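Long-range contacts in neuraminidase (Influenza A virus, PDB 4GDJ), which belongs to the influenza neuraminidase family and may remove terminal sialic acid from glycoconjugates, although its putative active site has diverged: residues P98-S103 / L114-R119; L162-P167 / N196-T201. All blocks are in the same frame, centred on the assembly; numbering follows the deposited sequence.

Interaction 1. Residues P98-S103 / L114-R119; sequences PGRSSS and LVSNGR
S103 and L114 form an antiparallel hydrogen-bonded pair through two backbone bonds, L114 N to S103 O (2.9 Å) and S103 N to L114 O. Next along, S102 and V115 form a non-hydrogen-bonded pair with their CA atoms 4.4 Å apart. The packing is tight beyond it: V115 CG2 reaches back to 3.4 Å from P98 O, and G99, with no side chain of its own, brings CA to 3.2 Å from S116 O. That carbonyl is gripped by R100 N, while S116 N bonds S101 O. On the face shared with S103 and L114, the hydroxyls of S101 and S116 meet at 2.7 Å (OG to OG), the former also bonded to L147 N and the latter to a water.

The strands 101-106 and 111-117 form an antiparallel hairpin, the first two strands of a four-stranded propeller blade. Its faces lie against neighbouring blades: L79 meets S102 and V115, whereas V161 meets S103 and L114. The hydroxyl of S102 is held by Y45 and that of S103 by S150 O.

Toward G118 the contact opens out and is carried mainly by the long side chain of R100. A bend at chi3 (70°) turns the R100 guanidinium back over the departing chain, where G118 O sits at its edge: NH1 makes a short bond of 2.6 Å to that oxygen, in the carbonyl plane, and NH2 adds a weak one. N117 OD1 lies over one guanidinium face, 3.8 Å from R100 NH2. Over the other comes R119, its guanidinium 11° from parallel and NH1 3.1 Å from R100 NH2; this like-charged approach is loosely defined, because R119 is exposed and poorly ordered.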
loop_
_atom_site.group_PDB
_atom_site.type_symbol
_atom_site.label_atom_id
_atom_site.label_comp_id
_atom_site.label_asym_id
_atom_site.label_seq_id
_atom_site.Cartn_x
_atom_site.Cartn_y
_atom_site.Cartn_z
ATOM N N PRO A 98 -17.124 11.407 0.393
ATOM C CA PRO A 98 -16.361 12.109 1.423
ATOM C C PRO A 98 -15.576 11.091 2.244
ATOM O O PRO A 98 -16.072 9.978 2.465
ATOM C CB PRO A 98 -17.457 12.752 2.291
ATOM C CG PRO A 98 -18.684 12.699 1.465
ATOM C CD PRO A 98 -18.564 11.447 0.675
ATOM N N GLY A 99 -14.383 11.458 2.685
ATOM C CA GLY A 99 -13.627 10.600 3.575
ATOM C C GLY A 99 -12.173 10.979 3.614
ATOM O O GLY A 99 -11.711 11.800 2.805
ATOM N N ARG A 100 -11.428 10.334 4.508
ATOM C CA ARG A 100 -10.054 10.722 4.741
ATOM C C ARG A 100 -9.048 9.596 4.522
ATOM O O ARG A 100 -7.863 9.850 4.525
ATOM C CB ARG A 100 -9.901 11.277 6.149
ATOM C CG ARG A 100 -10.115 10.249 7.210
ATOM C CD ARG A 100 -9.729 10.806 8.578
ATOM N NE ARG A 100 -10.691 11.811 8.986
ATOM C CZ ARG A 100 -11.821 11.528 9.631
ATOM N NH1 ARG A 100 -12.101 10.265 9.956
ATOM N NH2 ARG A 100 -12.662 12.502 9.968
ATOM N N SER A 101 -9.502 8.368 4.351
ATOM C CA SER A 101 -8.645 7.343 3.807
ATOM C C SER A 101 -9.479 6.459 2.900
ATOM O O SER A 101 -10.699 6.511 2.931
ATOM C CB SER A 101 -7.962 6.540 4.919
ATOM O OG SER A 101 -8.835 5.652 5.579
ATOM N N SER A 102 -8.824 5.639 2.082
ATOM C CA SER A 102 -9.548 4.841 1.127
ATOM C C SER A 102 -8.790 3.623 0.579
ATOM O O SER A 102 -7.589 3.404 0.831
ATOM C CB SER A 102 -9.962 5.732 -0.053
ATOM O OG SER A 102 -8.878 5.987 -0.922
ATOM N N SER A 103 -9.552 2.812 -0.132
ATOM C CA SER A 103 -9.015 1.704 -0.905
ATOM C C SER A 103 -9.988 1.506 -2.055
ATOM O O SER A 103 -11.142 1.897 -1.972
ATOM C CB SER A 103 -8.841 0.458 -0.042
ATOM O OG SER A 103 -8.178 -0.565 -0.748
ATOM N N LEU A 114 -13.889 1.836 -0.952
ATOM C CA LEU A 114 -14.091 1.995 0.484
ATOM C C LEU A 114 -13.541 3.338 0.939
ATOM O O LEU A 114 -12.447 3.733 0.531
ATOM C CB LEU A 114 -13.386 0.881 1.271
ATOM C CG LEU A 114 -13.756 -0.580 0.991
ATOM C CD1 LEU A 114 -12.893 -1.145 -0.196
ATOM C CD2 LEU A 114 -13.570 -1.448 2.210
ATOM N N VAL A 115 -14.292 4.062 1.769
ATOM C CA VAL A 115 -13.729 5.257 2.398
ATOM C C VAL A 115 -14.008 5.225 3.895
ATOM O O VAL A 115 -14.990 4.635 4.319
ATOM C CB VAL A 115 -14.336 6.541 1.825
ATOM C CG1 VAL A 115 -14.031 6.647 0.367
ATOM C CG2 VAL A 115 -15.844 6.568 2.081
ATOM N N SER A 116 -13.135 5.824 4.694
ATOM C CA SER A 116 -13.418 5.981 6.105
ATOM C C SER A 116 -13.780 7.414 6.402
ATOM O O SER A 116 -13.303 8.353 5.762
ATOM C CB SER A 116 -12.216 5.627 6.966
ATOM O OG SER A 116 -11.158 6.555 6.723
ATOM N N ASN A 117 -14.592 7.588 7.435
ATOM C CA ASN A 117 -14.994 8.920 7.834
ATOM C C ASN A 117 -15.487 8.856 9.283
ATOM O O ASN A 117 -15.582 7.772 9.880
ATOM C CB ASN A 117 -16.104 9.445 6.916
ATOM C CG ASN A 117 -16.169 10.959 6.874
ATOM O OD1 ASN A 117 -15.288 11.639 7.377
ATOM N ND2 ASN A 117 -17.204 11.491 6.239
ATOM N N GLY A 118 -15.782 10.011 9.847
ATOM C CA GLY A 118 -16.272 10.075 11.217
ATOM C C GLY A 118 -15.088 10.107 12.164
ATOM O O GLY A 118 -13.941 10.096 11.714
ATOM N N ARG A 119 -15.349 10.140 13.467
ATOM C CA ARG A 119 -14.270 10.174 14.464
ATOM C C ARG A 119 -14.478 9.165 15.604
ATOM O O ARG A 119 -15.620 8.893 16.054
ATOM C CB ARG A 119 -14.175 11.560 15.088
ATOM C CG ARG A 119 -14.135 12.701 14.109
ATOM C CD ARG A 119 -12.743 12.942 13.546
ATOM N NE ARG A 119 -12.631 14.289 12.977
ATOM C CZ ARG A 119 -11.648 14.698 12.178
ATOM N NH1 ARG A 119 -10.667 13.865 11.830
ATOM N NH2 ARG A 119 -11.649 15.947 11.719
HETATM O O HOH W 1 -10.248 7.417 9.127
#

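Interaction 2. Residues L162-P167 / N196-T201; sequences LVSDGP and NFEYST
L162 meets F197 and S200 in the apolar part of this buried contact. Its CD2 methyl approaches the F197 ring obliquely, 4.0 Å from CD1, and the ring swings to that position with CG anti to the backbone N (chi1 -157°). The same leucine lies along the S200 side chain, with CB 3.9 Å from S200 CB and CD1 3.8 Å from S200 OG. That hydroxyl, lying beside both leucine methyls, has no polar partner in the model. L225 touches both L162 and F197 and extends the apolar cluster.

Polar groups also come together, but by packing alone, since no hydrogen bond crosses between 162-167 and 196-201. S164 CB rests 3.7 Å from E198 OE1. S164 OG stands 3.7 Å from F197 O and is hydrogen-bonded to H174 ND1 on the adjacent strand 173-180.

Charge and hydrogen bonding fix the carboxylate. E198 folds at chi2 (-65°), bringing its acid group back toward S164, and OE2 receives N196 ND2 on its anti lone pair at 3.0 Å. The same oxygen forms a salt bridge with R146, whose other terminal nitrogen bonds G166 O; this arginine thus ties the two segments together indirectly.

The chain turns a corner at Y199 and enters strand 200-205, the first strand of its blade, while 158-165 is the second strand of the blade before. Such side-chain packing between successive sheets, without shared backbone bonds, is characteristic of blade-to-blade junctions in the neuraminidase beta-propeller.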
loop_
_atom_site.group_PDB
_atom_site.type_symbol
_atom_site.label_atom_id
_atom_site.label_comp_id
_atom_site.label_asym_id
_atom_site.label_seq_id
_atom_site.Cartn_x
_atom_site.Cartn_y
_atom_site.Cartn_z
ATOM N N LEU A 162 -7.228 -4.673 3.989
ATOM C CA LEU A 162 -6.779 -4.556 5.373
ATOM C C LEU A 162 -7.326 -3.297 6.003
ATOM O O LEU A 162 -7.240 -2.224 5.440
ATOM C CB LEU A 162 -5.251 -4.450 5.443
ATOM C CG LEU A 162 -4.763 -5.780 5.998
ATOM C CD1 LEU A 162 -4.557 -6.603 4.733
ATOM C CD2 LEU A 162 -3.573 -5.706 6.914
ATOM N N VAL A 163 -7.854 -3.431 7.198
ATOM C CA VAL A 163 -8.489 -2.306 7.892
ATOM C C VAL A 163 -7.852 -2.215 9.262
ATOM O O VAL A 163 -7.704 -3.224 9.923
ATOM C CB VAL A 163 -9.987 -2.579 8.037
ATOM C CG1 VAL A 163 -10.675 -1.552 8.981
ATOM C CG2 VAL A 163 -10.645 -2.587 6.660
ATOM N N SER A 164 -7.462 -1.021 9.685
ATOM C CA SER A 164 -6.877 -0.847 10.999
ATOM C C SER A 164 -7.777 -0.016 11.922
ATOM O O SER A 164 -8.617 0.780 11.464
ATOM C CB SER A 164 -5.489 -0.201 10.846
ATOM O OG SER A 164 -4.688 -0.985 9.944
ATOM N N ASP A 165 -7.588 -0.195 13.228
ATOM C CA ASP A 165 -8.467 0.428 14.233
ATOM C C ASP A 165 -7.619 0.635 15.477
ATOM O O ASP A 165 -6.495 0.112 15.574
ATOM C CB ASP A 165 -9.660 -0.483 14.437
ATOM C CG ASP A 165 -10.786 0.125 15.315
ATOM O OD1 ASP A 165 -10.671 1.227 15.886
ATOM O OD2 ASP A 165 -11.818 -0.567 15.445
ATOM N N GLY A 166 -8.088 1.480 16.378
ATOM C CA GLY A 166 -7.363 1.751 17.595
ATOM C C GLY A 166 -6.705 3.113 17.559
ATOM O O GLY A 166 -6.179 3.519 16.531
ATOM N N PRO A 167 -6.736 3.833 18.686
ATOM C CA PRO A 167 -6.265 5.217 18.701
ATOM C C PRO A 167 -4.763 5.349 18.878
ATOM O O PRO A 167 -4.228 6.412 18.626
ATOM C CB PRO A 167 -6.978 5.812 19.933
ATOM C CG PRO A 167 -7.231 4.672 20.817
ATOM C CD PRO A 167 -7.463 3.481 19.925
ATOM N N ASN A 196 3.016 -2.915 14.763
ATOM C CA ASN A 196 1.984 -2.056 14.216
ATOM C C ASN A 196 2.073 -2.230 12.706
ATOM O O ASN A 196 3.176 -2.371 12.170
ATOM C CB ASN A 196 2.249 -0.621 14.658
ATOM C CG ASN A 196 1.421 0.378 13.924
ATOM O OD1 ASN A 196 1.958 1.188 13.167
ATOM N ND2 ASN A 196 0.101 0.341 14.133
ATOM N N PHE A 197 0.930 -2.255 12.021
ATOM C CA PHE A 197 0.875 -2.667 10.619
ATOM C C PHE A 197 -0.070 -1.729 9.844
ATOM O O PHE A 197 -1.168 -2.114 9.442
ATOM C CB PHE A 197 0.398 -4.130 10.505
ATOM C CG PHE A 197 0.804 -4.827 9.209
ATOM C CD1 PHE A 197 0.153 -4.577 8.019
ATOM C CD2 PHE A 197 1.843 -5.737 9.198
ATOM C CE1 PHE A 197 0.529 -5.245 6.836
ATOM C CE2 PHE A 197 2.215 -6.390 8.020
ATOM C CZ PHE A 197 1.551 -6.127 6.849
ATOM N N GLU A 198 0.387 -0.506 9.629
ATOM C CA GLU A 198 -0.383 0.526 8.945
ATOM C C GLU A 198 -0.051 0.547 7.465
ATOM O O GLU A 198 0.948 -0.047 7.047
ATOM C CB GLU A 198 -0.064 1.890 9.542
ATOM C CG GLU A 198 -0.383 2.027 11.031
ATOM C CD GLU A 198 -1.894 1.939 11.410
ATOM O OE1 GLU A 198 -2.809 2.300 10.623
ATOM O OE2 GLU A 198 -2.147 1.486 12.539
ATOM N N TYR A 199 -0.889 1.229 6.686
ATOM C CA TYR A 199 -0.581 1.548 5.289
ATOM C C TYR A 199 -0.232 0.314 4.469
ATOM O O TYR A 199 0.648 0.326 3.600
ATOM C CB TYR A 199 0.590 2.530 5.212
ATOM C CG TYR A 199 0.501 3.758 6.087
ATOM C CD1 TYR A 199 -0.718 4.377 6.378
ATOM C CD2 TYR A 199 1.651 4.314 6.602
ATOM C CE1 TYR A 199 -0.761 5.528 7.179
ATOM C CE2 TYR A 199 1.619 5.434 7.380
ATOM C CZ TYR A 199 0.430 6.029 7.680
ATOM O OH TYR A 199 0.502 7.157 8.459
ATOM N N SER A 200 -0.956 -0.746 4.716
ATOM C CA SER A 200 -0.705 -2.000 4.044
ATOM C C SER A 200 -0.764 -1.834 2.501
ATOM O O SER A 200 -1.687 -1.266 1.965
ATOM C CB SER A 200 -1.730 -3.018 4.596
ATOM O OG SER A 200 -1.646 -4.247 3.915
ATOM N N THR A 201 0.249 -2.290 1.780
ATOM C CA THR A 201 0.181 -2.264 0.319
ATOM C C THR A 201 0.445 -3.687 -0.180
ATOM O O THR A 201 1.407 -4.342 0.225
ATOM C CB THR A 201 1.126 -1.163 -0.287
ATOM O OG1 THR A 201 0.958 -1.084 -1.723
ATOM C CG2 THR A 201 2.566 -1.469 0.032
#

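Interaction 1 closes before interaction 2 opens along the chain, and their centres lie 13 Å apart, with nearest atoms about 5 Å from each other and no direct touch. Their strands from 101-106 onward belong to three consecutive four-stranded sheets of the propeller. Interaction 1 pairs the first two strands of one sheet, with 98-100 arriving from strand 94-98 of the blade before; interaction 2 joins the following sheet, through strand 158-165, to the one beginning at 200-205. Strand 158-165 connects the two regions: V161 packs on the hairpin of 98-103/114-119, and the next residue enters interaction 2. One contact therefore pairs two strands within a blade, largely through backbone bonds, and the other sets neighbouring blades against each other by side-chain packing.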